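Local coordinates for jacalin-type lectin domain-containing protein (Musa acuminata, PDB 7KMU) that probably binds mannose and mannose-rich glycans as a dimeric jacalin-related lectin from banana, a protein with mitogenic and antiviral activity, at residues 4-10 and 133-139; 21-26 and 120-124; 31-37 and 101-107; 77-83 and 107-113. All coordinates share one frame; numbering follows the deposited sequence.

Interaction 1 (4-10 and 133-139). With EDO (1,2-ethanediol), chain E.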
loop_
_atom_site.group_PDB
_atom_site.type_symbol
_atom_site.label_atom_id
_atom_site.label_comp_id
_atom_site.label_asym_id
_atom_site.label_seq_id
_atom_site.Cartn_x
_atom_site.Cartn_y
_atom_site.Cartn_z
ATOM N N ALA B 4 8.401 11.081 8.540
ATOM C CA ALA B 4 8.226 9.644 8.242
ATOM C C ALA B 4 7.102 9.407 7.245
ATOM O O ALA B 4 6.194 10.232 7.093
ATOM C CB ALA B 4 7.937 8.862 9.518
ATOM N N ILE B 5 7.170 8.259 6.554
ATOM C CA ILE B 5 6.122 7.823 5.640
ATOM C C ILE B 5 5.647 6.478 6.181
ATOM O O ILE B 5 6.428 5.518 6.250
ATOM C CB ILE B 5 6.579 7.736 4.158
ATOM C CG1 ILE B 5 6.916 9.147 3.618
ATOM C CG2 ILE B 5 5.478 7.048 3.322
ATOM C CD1 ILE B 5 7.473 9.214 2.235
ATOM N N LYS B 6 4.381 6.422 6.604
ATOM C CA LYS B 6 3.769 5.218 7.167
ATOM C C LYS B 6 2.563 4.835 6.357
ATOM O O LYS B 6 1.687 5.667 6.146
ATOM C CB LYS B 6 3.336 5.450 8.620
ATOM C CG LYS B 6 4.525 5.589 9.575
ATOM C CD LYS B 6 4.085 6.047 10.968
ATOM C CE LYS B 6 3.414 4.945 11.765
ATOM N NZ LYS B 6 3.000 5.416 13.133
ATOM N N VAL B 7 2.522 3.578 5.884
ATOM C CA VAL B 7 1.384 3.065 5.123
ATOM C C VAL B 7 0.754 1.916 5.879
ATOM O O VAL B 7 1.452 1.074 6.440
ATOM C CB VAL B 7 1.685 2.742 3.644
ATOM C CG1 VAL B 7 2.098 4.000 2.890
ATOM C CG2 VAL B 7 2.757 1.654 3.496
ATOM N N GLY B 8 -0.563 1.929 5.929
ATOM C CA GLY B 8 -1.331 0.969 6.700
ATOM C C GLY B 8 -2.222 1.712 7.683
ATOM O O GLY B 8 -2.354 2.940 7.585
ATOM N N THR B 9 -2.862 1.009 8.626
ATOM C CA THR B 9 -2.750 -0.441 8.762
ATOM C C THR B 9 -3.747 -1.173 7.882
ATOM O O THR B 9 -4.732 -0.602 7.391
ATOM C CB THR B 9 -3.050 -0.871 10.227
ATOM O OG1 THR B 9 -4.366 -0.438 10.587
ATOM C CG2 THR B 9 -2.038 -0.326 11.240
ATOM N N TRP B 10 -3.478 -2.464 7.700
ATOM C CA TRP B 10 -4.400 -3.449 7.154
ATOM C C TRP B 10 -4.684 -4.386 8.318
ATOM O O TRP B 10 -3.758 -4.736 9.059
ATOM C CB TRP B 10 -3.783 -4.241 6.005
ATOM C CG TRP B 10 -3.468 -3.377 4.826
ATOM C CD1 TRP B 10 -4.312 -3.040 3.804
ATOM C CD2 TRP B 10 -2.245 -2.675 4.585
ATOM N NE1 TRP B 10 -3.674 -2.200 2.921
ATOM C CE2 TRP B 10 -2.397 -1.971 3.367
ATOM C CE3 TRP B 10 -1.014 -2.600 5.264
ATOM C CZ2 TRP B 10 -1.377 -1.184 2.826
ATOM C CZ3 TRP B 10 -0.010 -1.799 4.742
ATOM C CH2 TRP B 10 -0.207 -1.072 3.553
ATOM N N ASP B 133 -3.367 -8.359 15.000
ATOM C CA ASP B 133 -4.648 -7.836 14.528
ATOM C C ASP B 133 -4.482 -7.011 13.265
ATOM O O ASP B 133 -5.351 -7.037 12.392
ATOM C CB ASP B 133 -5.268 -6.930 15.608
ATOM C CG ASP B 133 -5.616 -7.692 16.873
ATOM O OD1 ASP B 133 -4.687 -8.004 17.652
ATOM O OD2 ASP B 133 -6.811 -8.002 17.064
ATOM N N ALA B 134 -3.405 -6.210 13.206
ATOM C CA ALA B 134 -3.192 -5.284 12.094
ATOM C C ALA B 134 -1.725 -4.983 11.912
ATOM O O ALA B 134 -0.934 -5.092 12.863
ATOM C CB ALA B 134 -3.953 -3.988 12.349
ATOM N N ILE B 135 -1.350 -4.604 10.691
ATOM C CA ILE B 135 0.044 -4.326 10.389
ATOM C C ILE B 135 0.162 -3.186 9.382
ATOM O O ILE B 135 -0.747 -2.953 8.585
ATOM C CB ILE B 135 0.754 -5.637 9.921
ATOM C CG1 ILE B 135 2.308 -5.501 9.959
ATOM C CG2 ILE B 135 0.224 -6.135 8.555
ATOM C CD1 ILE B 135 3.080 -6.888 9.964
ATOM N N GLY B 136 1.280 -2.491 9.452
ATOM C CA GLY B 136 1.628 -1.393 8.564
ATOM C C GLY B 136 3.129 -1.291 8.477
ATOM O O GLY B 136 3.856 -1.936 9.255
ATOM N N VAL B 137 3.615 -0.482 7.521
ATOM C CA VAL B 137 5.050 -0.325 7.323
ATOM C C VAL B 137 5.511 1.110 7.195
ATOM O O VAL B 137 4.753 1.968 6.743
ATOM C CB VAL B 137 5.562 -1.149 6.105
ATOM C CG1 VAL B 137 5.482 -2.657 6.375
ATOM C CG2 VAL B 137 4.827 -0.785 4.813
ATOM N N TYR B 138 6.780 1.349 7.563
ATOM C CA TYR B 138 7.471 2.604 7.303
ATOM C C TYR B 138 8.165 2.451 5.953
ATOM O O TYR B 138 8.680 1.366 5.636
ATOM C CB TYR B 138 8.561 2.842 8.353
ATOM C CG TYR B 138 8.016 3.352 9.660
ATOM C CD1 TYR B 138 7.485 2.479 10.606
ATOM C CD2 TYR B 138 8.003 4.713 9.948
ATOM C CE1 TYR B 138 6.994 2.943 11.822
ATOM C CE2 TYR B 138 7.517 5.190 11.162
ATOM C CZ TYR B 138 7.004 4.306 12.093
ATOM O OH TYR B 138 6.520 4.803 13.275
ATOM N N LEU B 139 8.221 3.541 5.179
ATOM C CA LEU B 139 8.885 3.543 3.876
ATOM C C LEU B 139 9.991 4.573 3.858
ATOM O O LEU B 139 9.868 5.619 4.487
ATOM C CB LEU B 139 7.902 3.821 2.727
ATOM C CG LEU B 139 6.749 2.827 2.617
ATOM C CD1 LEU B 139 5.785 3.247 1.552
ATOM C CD2 LEU B 139 7.247 1.419 2.296
HETATM C C1 EDO E . -6.325 -10.760 18.999
HETATM O O1 EDO E . -4.976 -10.287 19.054
HETATM C C2 EDO E . -7.224 -10.057 20.046
HETATM O O2 EDO E . -7.391 -8.687 19.734
HETATM O O HOH W 1 9.603 6.613 7.123
HETATM O O HOH W 2 4.611 6.989 14.823
#

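Interaction 2 (21-26 and 120-124)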
loop_
_atom_site.group_PDB
_atom_site.type_symbol
_atom_site.label_atom_id
_atom_site.label_comp_id
_atom_site.label_asym_id
_atom_site.label_seq_id
_atom_site.Cartn_x
_atom_site.Cartn_y
_atom_site.Cartn_z
ATOM N N GLY B 21 8.822 2.014 14.959
ATOM C CA GLY B 21 9.466 3.178 14.377
ATOM C C GLY B 21 10.300 2.770 13.164
ATOM O O GLY B 21 10.451 1.579 12.866
ATOM N N PRO B 22 10.872 3.741 12.429
ATOM C CA PRO B 22 11.723 3.391 11.286
ATOM C C PRO B 22 13.119 2.997 11.777
ATOM O O PRO B 22 13.587 3.522 12.787
ATOM C CB PRO B 22 11.769 4.691 10.480
ATOM C CG PRO B 22 11.603 5.768 11.491
ATOM C CD PRO B 22 10.797 5.201 12.637
ATOM N N ALA B 23 13.789 2.114 11.066
ATOM C CA ALA B 23 15.117 1.717 11.500
ATOM C C ALA B 23 16.131 2.041 10.445
ATOM O O ALA B 23 15.805 2.083 9.254
ATOM C CB ALA B 23 15.132 0.232 11.773
ATOM N N TYR B 24 17.400 2.210 10.868
ATOM C CA TYR B 24 18.485 2.406 9.920
ATOM C C TYR B 24 18.687 1.099 9.135
ATOM O O TYR B 24 18.893 1.123 7.916
ATOM C CB TYR B 24 19.775 2.783 10.669
ATOM C CG TYR B 24 20.900 3.155 9.730
ATOM C CD1 TYR B 24 20.949 4.412 9.135
ATOM C CD2 TYR B 24 21.907 2.244 9.422
ATOM C CE1 TYR B 24 21.967 4.753 8.247
ATOM C CE2 TYR B 24 22.932 2.574 8.533
ATOM C CZ TYR B 24 22.961 3.835 7.955
ATOM O OH TYR B 24 23.974 4.188 7.094
ATOM N N ARG B 25 18.598 -0.045 9.853
ATOM C CA ARG B 25 18.755 -1.369 9.265
ATOM C C ARG B 25 17.873 -2.386 9.991
ATOM O O ARG B 25 17.833 -2.406 11.224
ATOM C CB ARG B 25 20.228 -1.792 9.364
ATOM C CG ARG B 25 20.644 -2.959 8.465
ATOM C CD ARG B 25 22.134 -3.240 8.592
ATOM N NE ARG B 25 22.463 -3.746 9.924
ATOM C CZ ARG B 25 23.025 -3.035 10.896
ATOM N NH1 ARG B 25 23.237 -3.580 12.083
ATOM N NH2 ARG B 25 23.370 -1.767 10.689
ATOM N N ILE B 26 17.187 -3.232 9.233
ATOM C CA ILE B 26 16.404 -4.325 9.783
ATOM C C ILE B 26 17.375 -5.520 9.701
ATOM O O ILE B 26 17.809 -5.904 8.603
ATOM C CB ILE B 26 15.088 -4.584 9.015
ATOM C CG1 ILE B 26 14.140 -3.371 9.156
ATOM C CG2 ILE B 26 14.423 -5.858 9.550
ATOM C CD1 ILE B 26 12.869 -3.444 8.335
ATOM N N LYS B 120 12.217 1.330 0.024
ATOM C CA LYS B 120 12.243 0.136 0.865
ATOM C C LYS B 120 11.325 0.225 2.073
ATOM O O LYS B 120 10.969 1.320 2.517
ATOM C CB LYS B 120 13.684 -0.169 1.330
ATOM C CG LYS B 120 14.301 0.905 2.231
ATOM C CD LYS B 120 15.704 0.509 2.722
ATOM C CE LYS B 120 16.326 1.669 3.468
ATOM N NZ LYS B 120 17.725 1.383 3.887
ATOM N N ILE B 121 10.972 -0.937 2.617
ATOM C CA ILE B 121 10.244 -1.028 3.868
ATOM C C ILE B 121 11.315 -0.967 4.963
ATOM O O ILE B 121 12.267 -1.769 4.964
ATOM C CB ILE B 121 9.387 -2.312 3.906
ATOM C CG1 ILE B 121 8.125 -2.091 3.060
ATOM C CG2 ILE B 121 9.026 -2.729 5.365
ATOM C CD1 ILE B 121 7.336 -3.343 2.668
ATOM N N ALA B 122 11.149 -0.032 5.908
ATOM C CA ALA B 122 12.155 0.221 6.931
ATOM C C ALA B 122 11.692 0.047 8.362
ATOM O O ALA B 122 12.417 0.401 9.293
ATOM C CB ALA B 122 12.700 1.630 6.744
ATOM N N GLY B 123 10.510 -0.508 8.552
ATOM C CA GLY B 123 9.975 -0.681 9.892
ATOM C C GLY B 123 8.516 -1.053 9.843
ATOM O O GLY B 123 7.908 -1.079 8.768
ATOM N N PHE B 124 7.951 -1.328 11.014
ATOM C CA PHE B 124 6.578 -1.815 11.120
ATOM C C PHE B 124 5.828 -1.156 12.260
ATOM O O PHE B 124 6.431 -0.681 13.232
ATOM C CB PHE B 124 6.604 -3.342 11.413
ATOM C CG PHE B 124 7.201 -4.176 10.305
ATOM C CD1 PHE B 124 8.565 -4.434 10.269
ATOM C CD2 PHE B 124 6.405 -4.663 9.275
ATOM C CE1 PHE B 124 9.130 -5.162 9.210
ATOM C CE2 PHE B 124 6.965 -5.418 8.233
ATOM C CZ PHE B 124 8.324 -5.659 8.210
HETATM O O HOH W 3 18.713 3.353 6.045
#

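Interaction 3 (31-37 and 101-107)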
loop_
_atom_site.group_PDB
_atom_site.type_symbol
_atom_site.label_atom_id
_atom_site.label_comp_id
_atom_site.label_asym_id
_atom_site.label_seq_id
_atom_site.Cartn_x
_atom_site.Cartn_y
_atom_site.Cartn_z
ATOM N N ILE B 31 8.583 -14.595 12.223
ATOM C CA ILE B 31 7.125 -14.623 12.198
ATOM C C ILE B 31 6.681 -15.944 12.786
ATOM O O ILE B 31 7.211 -16.980 12.393
ATOM C CB ILE B 31 6.558 -14.437 10.752
ATOM C CG1 ILE B 31 6.798 -12.987 10.257
ATOM C CG2 ILE B 31 5.060 -14.835 10.649
ATOM C CD1 ILE B 31 6.496 -12.728 8.731
ATOM N N ASN B 32 5.727 -15.915 13.724
ATOM C CA ASN B 32 5.116 -17.124 14.279
ATOM C C ASN B 32 3.742 -17.236 13.668
ATOM O O ASN B 32 2.965 -16.264 13.677
ATOM C CB ASN B 32 5.016 -17.088 15.792
ATOM C CG ASN B 32 6.312 -17.439 16.465
ATOM O OD1 ASN B 32 7.291 -16.690 16.407
ATOM N ND2 ASN B 32 6.362 -18.602 17.108
ATOM N N ALA B 33 3.441 -18.416 13.116
ATOM C CA ALA B 33 2.161 -18.610 12.442
ATOM C C ALA B 33 1.705 -20.047 12.509
ATOM O O ALA B 33 2.534 -20.956 12.578
ATOM C CB ALA B 33 2.298 -18.205 10.980
ATOM N N GLY B 34 0.399 -20.223 12.457
ATOM C CA GLY B 34 -0.267 -21.522 12.382
ATOM C C GLY B 34 -1.399 -21.342 11.400
ATOM O O GLY B 34 -1.157 -21.076 10.214
ATOM N N ASP B 35 -2.638 -21.352 11.896
ATOM C CA ASP B 35 -3.796 -21.015 11.065
ATOM C C ASP B 35 -3.655 -19.538 10.631
ATOM O O ASP B 35 -4.040 -19.175 9.525
ATOM C CB ASP B 35 -5.100 -21.107 11.879
ATOM C CG ASP B 35 -5.608 -22.496 12.216
ATOM O OD1 ASP B 35 -5.198 -23.459 11.540
ATOM O OD2 ASP B 35 -6.435 -22.611 13.149
ATOM N N ILE B 36 -3.171 -18.678 11.554
ATOM C CA ILE B 36 -3.086 -17.239 11.327
ATOM C C ILE B 36 -1.715 -16.699 11.760
ATOM O O ILE B 36 -0.833 -17.497 12.102
ATOM C CB ILE B 36 -4.289 -16.518 12.043
ATOM C CG1 ILE B 36 -4.421 -16.935 13.536
ATOM C CG2 ILE B 36 -5.611 -16.827 11.323
ATOM C CD1 ILE B 36 -3.330 -16.366 14.505
ATOM N N ILE B 37 -1.527 -15.357 11.750
ATOM C CA ILE B 37 -0.267 -14.754 12.181
ATOM C C ILE B 37 -0.331 -14.446 13.678
ATOM O O ILE B 37 -1.031 -13.523 14.098
ATOM C CB ILE B 37 0.085 -13.501 11.338
ATOM C CG1 ILE B 37 0.091 -13.822 9.820
ATOM C CG2 ILE B 37 1.427 -12.930 11.791
ATOM C CD1 ILE B 37 1.062 -15.018 9.386
ATOM N N PHE B 101 10.167 -14.447 1.885
ATOM C CA PHE B 101 9.994 -14.943 3.249
ATOM C C PHE B 101 8.506 -15.170 3.451
ATOM O O PHE B 101 7.717 -14.230 3.617
ATOM C CB PHE B 101 10.584 -13.933 4.262
ATOM C CG PHE B 101 10.484 -14.305 5.724
ATOM C CD1 PHE B 101 10.995 -15.513 6.191
ATOM C CD2 PHE B 101 9.967 -13.405 6.650
ATOM C CE1 PHE B 101 10.948 -15.837 7.550
ATOM C CE2 PHE B 101 9.938 -13.720 8.017
ATOM C CZ PHE B 101 10.406 -14.945 8.455
ATOM N N GLY B 102 8.113 -16.425 3.362
ATOM C CA GLY B 102 6.719 -16.806 3.430
ATOM C C GLY B 102 6.222 -17.371 2.112
ATOM O O GLY B 102 7.024 -17.717 1.240
ATOM N N PRO B 103 4.902 -17.501 1.941
ATOM C CA PRO B 103 3.832 -17.080 2.860
ATOM C C PRO B 103 3.717 -17.927 4.114
ATOM O O PRO B 103 3.999 -19.128 4.100
ATOM C CB PRO B 103 2.560 -17.208 2.001
ATOM C CG PRO B 103 2.902 -18.309 1.019
ATOM C CD PRO B 103 4.351 -18.079 0.694
ATOM N N PHE B 104 3.306 -17.284 5.206
ATOM C CA PHE B 104 3.020 -17.944 6.475
ATOM C C PHE B 104 1.558 -17.731 6.796
ATOM O O PHE B 104 0.982 -16.707 6.408
ATOM C CB PHE B 104 3.908 -17.415 7.603
ATOM C CG PHE B 104 5.366 -17.536 7.263
ATOM C CD1 PHE B 104 5.939 -18.785 7.014
ATOM C CD2 PHE B 104 6.161 -16.406 7.138
ATOM C CE1 PHE B 104 7.276 -18.892 6.650
ATOM C CE2 PHE B 104 7.514 -16.519 6.809
ATOM C CZ PHE B 104 8.059 -17.761 6.558
ATOM N N GLY B 105 0.960 -18.691 7.493
ATOM C CA GLY B 105 -0.454 -18.625 7.829
ATOM C C GLY B 105 -1.269 -19.427 6.839
ATOM O O GLY B 105 -0.795 -19.724 5.739
ATOM N N ALA B 106 -2.492 -19.801 7.220
ATOM C CA ALA B 106 -3.336 -20.643 6.367
ATOM C C ALA B 106 -4.659 -20.010 5.942
ATOM O O ALA B 106 -5.237 -20.432 4.937
ATOM C CB ALA B 106 -3.599 -21.970 7.065
ATOM N N TYR B 107 -5.156 -19.022 6.695
ATOM C CA TYR B 107 -6.436 -18.386 6.401
ATOM C C TYR B 107 -6.353 -17.302 5.341
ATOM O O TYR B 107 -5.393 -16.532 5.311
ATOM C CB TYR B 107 -7.032 -17.778 7.684
ATOM C CG TYR B 107 -7.890 -18.714 8.511
ATOM C CD1 TYR B 107 -7.386 -19.927 8.976
ATOM C CD2 TYR B 107 -9.162 -18.335 8.927
ATOM C CE1 TYR B 107 -8.150 -20.768 9.783
ATOM C CE2 TYR B 107 -9.940 -19.170 9.727
ATOM C CZ TYR B 107 -9.430 -20.386 10.152
ATOM O OH TYR B 107 -10.191 -21.212 10.942
HETATM O O HOH W 4 -8.914 -23.243 12.207
#

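Interaction 4 (77-83 and 107-113)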
loop_
_atom_site.group_PDB
_atom_site.type_symbol
_atom_site.label_atom_id
_atom_site.label_comp_id
_atom_site.label_asym_id
_atom_site.label_seq_id
_atom_site.Cartn_x
_atom_site.Cartn_y
_atom_site.Cartn_z
ATOM N N GLU B 77 2.832 -8.584 1.618
ATOM C CA GLU B 77 1.507 -8.969 1.176
ATOM C C GLU B 77 0.899 -9.949 2.116
ATOM O O GLU B 77 1.610 -10.665 2.820
ATOM C CB GLU B 77 1.486 -9.479 -0.266
ATOM C CG GLU B 77 2.259 -10.751 -0.504
ATOM C CD GLU B 77 2.557 -10.949 -1.976
ATOM O OE1 GLU B 77 3.750 -10.915 -2.344
ATOM O OE2 GLU B 77 1.597 -11.111 -2.762
ATOM N N GLY B 78 -0.413 -9.979 2.144
ATOM C CA GLY B 78 -1.092 -10.895 3.040
ATOM C C GLY B 78 -2.589 -10.848 2.925
ATOM O O GLY B 78 -3.125 -10.316 1.947
ATOM N N HIS B 79 -3.268 -11.408 3.947
ATOM C CA HIS B 79 -4.722 -11.458 4.004
ATOM C C HIS B 79 -5.249 -10.980 5.333
ATOM O O HIS B 79 -4.708 -11.359 6.380
ATOM C CB HIS B 79 -5.229 -12.896 3.780
ATOM C CG HIS B 79 -5.240 -13.302 2.346
ATOM N ND1 HIS B 79 -6.424 -13.353 1.624
ATOM C CD2 HIS B 79 -4.211 -13.641 1.536
ATOM C CE1 HIS B 79 -6.077 -13.743 0.403
ATOM N NE2 HIS B 79 -4.758 -13.919 0.299
ATOM N N VAL B 80 -6.325 -10.177 5.294
ATOM C CA VAL B 80 -7.098 -9.773 6.480
ATOM C C VAL B 80 -8.210 -10.818 6.528
ATOM O O VAL B 80 -8.903 -11.024 5.523
ATOM C CB VAL B 80 -7.651 -8.345 6.409
ATOM C CG1 VAL B 80 -8.519 -8.052 7.635
ATOM C CG2 VAL B 80 -6.513 -7.334 6.296
ATOM N N VAL B 81 -8.369 -11.502 7.664
ATOM C CA VAL B 81 -9.295 -12.624 7.758
ATOM C C VAL B 81 -10.191 -12.593 8.961
ATOM O O VAL B 81 -9.911 -11.895 9.946
ATOM C CB VAL B 81 -8.506 -13.977 7.764
ATOM C CG1 VAL B 81 -7.467 -14.025 6.650
ATOM C CG2 VAL B 81 -7.849 -14.261 9.126
ATOM N N ASP B 82 -11.255 -13.415 8.894
ATOM C CA ASP B 82 -12.157 -13.613 10.021
ATOM C C ASP B 82 -11.671 -14.891 10.709
ATOM O O ASP B 82 -11.581 -15.941 10.064
ATOM C CB ASP B 82 -13.614 -13.763 9.557
ATOM C CG ASP B 82 -14.584 -13.871 10.717
ATOM O OD1 ASP B 82 -14.732 -14.985 11.264
ATOM O OD2 ASP B 82 -15.180 -12.839 11.087
ATOM N N TYR B 83 -11.287 -14.797 11.993
ATOM C CA TYR B 83 -10.795 -15.939 12.753
ATOM C C TYR B 83 -11.624 -16.008 14.023
ATOM O O TYR B 83 -11.410 -15.216 14.941
ATOM C CB TYR B 83 -9.306 -15.769 13.085
ATOM C CG TYR B 83 -8.670 -16.987 13.712
ATOM C CD1 TYR B 83 -8.588 -18.191 13.016
ATOM C CD2 TYR B 83 -8.089 -16.921 14.977
ATOM C CE1 TYR B 83 -7.962 -19.304 13.567
ATOM C CE2 TYR B 83 -7.468 -18.033 15.544
ATOM C CZ TYR B 83 -7.409 -19.224 14.834
ATOM O OH TYR B 83 -6.793 -20.327 15.376
ATOM N N TYR B 107 -5.156 -19.022 6.695
ATOM C CA TYR B 107 -6.436 -18.386 6.401
ATOM C C TYR B 107 -6.353 -17.302 5.341
ATOM O O TYR B 107 -5.393 -16.532 5.311
ATOM C CB TYR B 107 -7.032 -17.778 7.684
ATOM C CG TYR B 107 -7.890 -18.714 8.511
ATOM C CD1 TYR B 107 -7.386 -19.927 8.976
ATOM C CD2 TYR B 107 -9.162 -18.335 8.927
ATOM C CE1 TYR B 107 -8.150 -20.768 9.783
ATOM C CE2 TYR B 107 -9.940 -19.170 9.727
ATOM C CZ TYR B 107 -9.430 -20.386 10.152
ATOM O OH TYR B 107 -10.191 -21.212 10.942
ATOM N N GLU B 108 -7.395 -17.212 4.496
ATOM C CA GLU B 108 -7.499 -16.163 3.490
ATOM C C GLU B 108 -8.775 -15.341 3.722
ATOM O O GLU B 108 -9.665 -15.753 4.484
ATOM C CB GLU B 108 -7.412 -16.721 2.055
ATOM C CG GLU B 108 -6.017 -17.230 1.717
ATOM C CD GLU B 108 -5.702 -17.520 0.260
ATOM O OE1 GLU B 108 -6.601 -17.363 -0.598
ATOM O OE2 GLU B 108 -4.542 -17.890 -0.026
ATOM N N GLY B 109 -8.827 -14.168 3.118
ATOM C CA GLY B 109 -9.959 -13.264 3.261
ATOM C C GLY B 109 -9.846 -12.125 2.283
ATOM O O GLY B 109 -10.036 -12.329 1.076
ATOM N N THR B 110 -9.490 -10.930 2.784
ATOM C CA THR B 110 -9.328 -9.758 1.932
ATOM C C THR B 110 -7.833 -9.531 1.724
ATOM O O THR B 110 -7.137 -9.228 2.690
ATOM C CB THR B 110 -10.014 -8.520 2.533
ATOM O OG1 THR B 110 -11.387 -8.839 2.786
ATOM C CG2 THR B 110 -9.957 -7.314 1.605
ATOM N N PRO B 111 -7.297 -9.724 0.507
ATOM C CA PRO B 111 -5.859 -9.524 0.319
ATOM C C PRO B 111 -5.434 -8.071 0.364
ATOM O O PRO B 111 -6.218 -7.166 0.082
ATOM C CB PRO B 111 -5.594 -10.113 -1.067
ATOM C CG PRO B 111 -6.879 -9.926 -1.791
ATOM C CD PRO B 111 -7.959 -10.135 -0.752
ATOM N N PHE B 112 -4.173 -7.864 0.741
ATOM C CA PHE B 112 -3.510 -6.567 0.711
ATOM C C PHE B 112 -2.108 -6.794 0.160
ATOM O O PHE B 112 -1.526 -7.884 0.325
ATOM C CB PHE B 112 -3.463 -5.866 2.077
ATOM C CG PHE B 112 -2.741 -6.593 3.190
ATOM C CD1 PHE B 112 -3.412 -7.505 3.991
ATOM C CD2 PHE B 112 -1.396 -6.334 3.460
ATOM C CE1 PHE B 112 -2.747 -8.174 5.027
ATOM C CE2 PHE B 112 -0.726 -7.012 4.485
ATOM C CZ PHE B 112 -1.410 -7.926 5.265
ATOM N N SER B 113 -1.559 -5.774 -0.507
ATOM C CA SER B 113 -0.235 -5.875 -1.092
ATOM C C SER B 113 0.396 -4.512 -1.199
ATOM O O SER B 113 -0.272 -3.539 -1.599
ATOM C CB SER B 113 -0.288 -6.545 -2.460
ATOM O OG SER B 113 -1.117 -5.823 -3.361
HETATM O O HOH W 5 -11.650 -14.658 6.245
#

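Interaction 1 (4-10 and 133-139)
Lys6 lies along the ring of Tyr138, the side chains running side by side in the same direction. The two residues form a non-hydrogen-bonded pair of the antiparallel strands, and CB leaves on the same face of the sheet as the ring. CG sits over one face of the ring, 3.4 Å from Tyr138 CE2, in a CH-pi contact. CD continues across CE2 toward the phenol end, and CE comes 3.5 Å from Tyr138 OH. A bend at chi3 (75°) keeps the chain on the ring, and NZ ends in a salt bridge with Asp19, which also binds the hydroxyl; water 2 joins NZ and OH. Ala4 CB meets the ring edge. On the other face Val7 CG2 presses on Val137 CG2 at a tight 3.5 Å. Paired N-H...O=C bonds link Val7 with Val137 and Trp10 with Ile135. The first and last strands pair along one side of an antiparallel sheet of the jacalin-type beta-prism, and through Lys6 and Val7 that sheet continues into the second subunit.

Interaction 2 (21-26 and 120-124)
Residues 21-26 meet the strand at 120-124 through a single direct backbone hydrogen bond, Ala23 N to Ala122 O at 2.8 Å, the donor tilted 20° from the carbonyl plane. Pro22 and Gly123 are the nearest pair of CA atoms, 4.6 Å apart, and the lack of a side chain on Gly123 lets the backbone of Gly21 and Pro22 come close. The contact ties the loop leading into strand 25-33, of one prism sheet, to strand 118-128 of another. Beyond this bond Ile26 carries most of it. Its CD1 reaches over the peptide between Ala122 and Gly123, 3.7 Å from Ala122 C and 3.8 Å from Gly123 N, and touches Phe124 CE1 at 4.2 Å. The extended end of the side chain (chi2 174°) carries CD1 out to this peptide. Ala23 CB lies 3.7 Å from Ala122 O, while Ala122 CB approaches Ala23 O. Farther out, water 3 donates to Tyr24 O and accepts from Lys120 NZ, so the lysine reaches the loop through solvent. Ile42 and Ile73 surround the apolar part, each touching both Ile26 and Phe124. The chemistry is therefore divided: one direct backbone bond and a methyl-on-peptide contact inside, a water bridge toward the exposed side, at Tyr24. Gly21 O is buried with no polar partner in the model, a probable small cost of bringing the loop so close.

Interaction 3 (31-37 and 101-107)
The rings of Phe101 and Phe104 meet Ile31 and each other. Phe104 CE2 stands 3.5 Å above the centre of one face of Phe101, and Phe101 CG lies in the plane of Phe104 at its edge. Gly102 CA covers one face of Phe104, toward the rim. Ile31 CD1 comes obliquely to Phe101, 3.7 Å from Phe101 CE2, and Ile31 CG2 obliquely to Phe104, 4.0 Å from Phe104 CD2. The ring of Tyr107 runs alongside Asp35, with Asp35 CB 3.7 Å from Tyr107 CE1 and the carboxylate plane turned 41° from the ring; water 4, in the ring plane at its edge, joins Tyr107 OH to Asp35 OD2, which is also hydrogen-bonded to Tyr83 OH. Between these aromatic ends, Ala33 CB packs on Phe104 CB, and Ile37 CD1, on a chain bent at chi2 (-56°), comes 3.4 Å from Phe104 O. Two N-H groups grip Asp35 O: Tyr107 N nearly in line with the carbonyl, and Ala106 N at 2.8 Å from above its plane. This pair of bonds fixes the loop after Gly105 against the turn at 34-36. The contact joins two sheets of the prism at the end of strand 25-33: His63 of strand 61-66 stacks on Phe104, Leu92 of strand 86-96 touches Ile31, and Val81 and Tyr83 of strand 73-83 pack on Ile36.

Interaction 4 (77-83 and 107-113)
His79, Tyr107 and Phe112 bury the largest areas here. The imidazole of His79 is sandwiched: Glu108 CG sits 3.7 Å above the centre of one face, its carboxylate stacked within 12° of the ring plane, and Pro111 CB lies over the opposite face. ND1 accepts a nearly straight bond from Gly109 N at 2.9 Å, the donor tilted 29° from the ring plane, which with the two stacked faces helps hold the ring's rotation and indicates that ND1 carries no proton. Lys91 forms a salt bridge with Glu108. Tyr107 receives the edge of Tyr83 on its face in a T-shaped pair, with Tyr83 CD1 3.7 Å from Tyr107 CE2. Phe112, with CG between its backbone N and carbonyl carbon (chi1 60°), folds over Gly78, whose CA makes a CH-pi contact. Backbone bonds pair Gly78 with Phe112 and Val80 with Thr110. This is antiparallel edge-strand pairing in one sheet of the jacalin-type beta-prism, where Ser113 OG is hydrogen-bonded to Trp10 NE1 of the second subunit and Pro111 packs on its counterpart there.

From the N terminus, strand 5-11 waits for almost the whole chain before interaction 1 pairs it with 132-140, closing the longest loop and enclosing the other three contacts. Interaction 2 closes the next, between the segment leading into strand 25-33 and strand 118-128, and both interactions 3 and 4 fall within it. Those two cross, since their segments alternate along the chain, and they share Tyr107; Asp35 OD2 also meets Tyr83 OH between them. Interactions 1 and 2 touch through the neighbouring strands 132-140 and 118-128, and interactions 1 and 4 through Trp10 and Phe112. Interactions 1 and 4 each pair strands within one sheet and reach the second subunit, while 2 and 3 join different sheets.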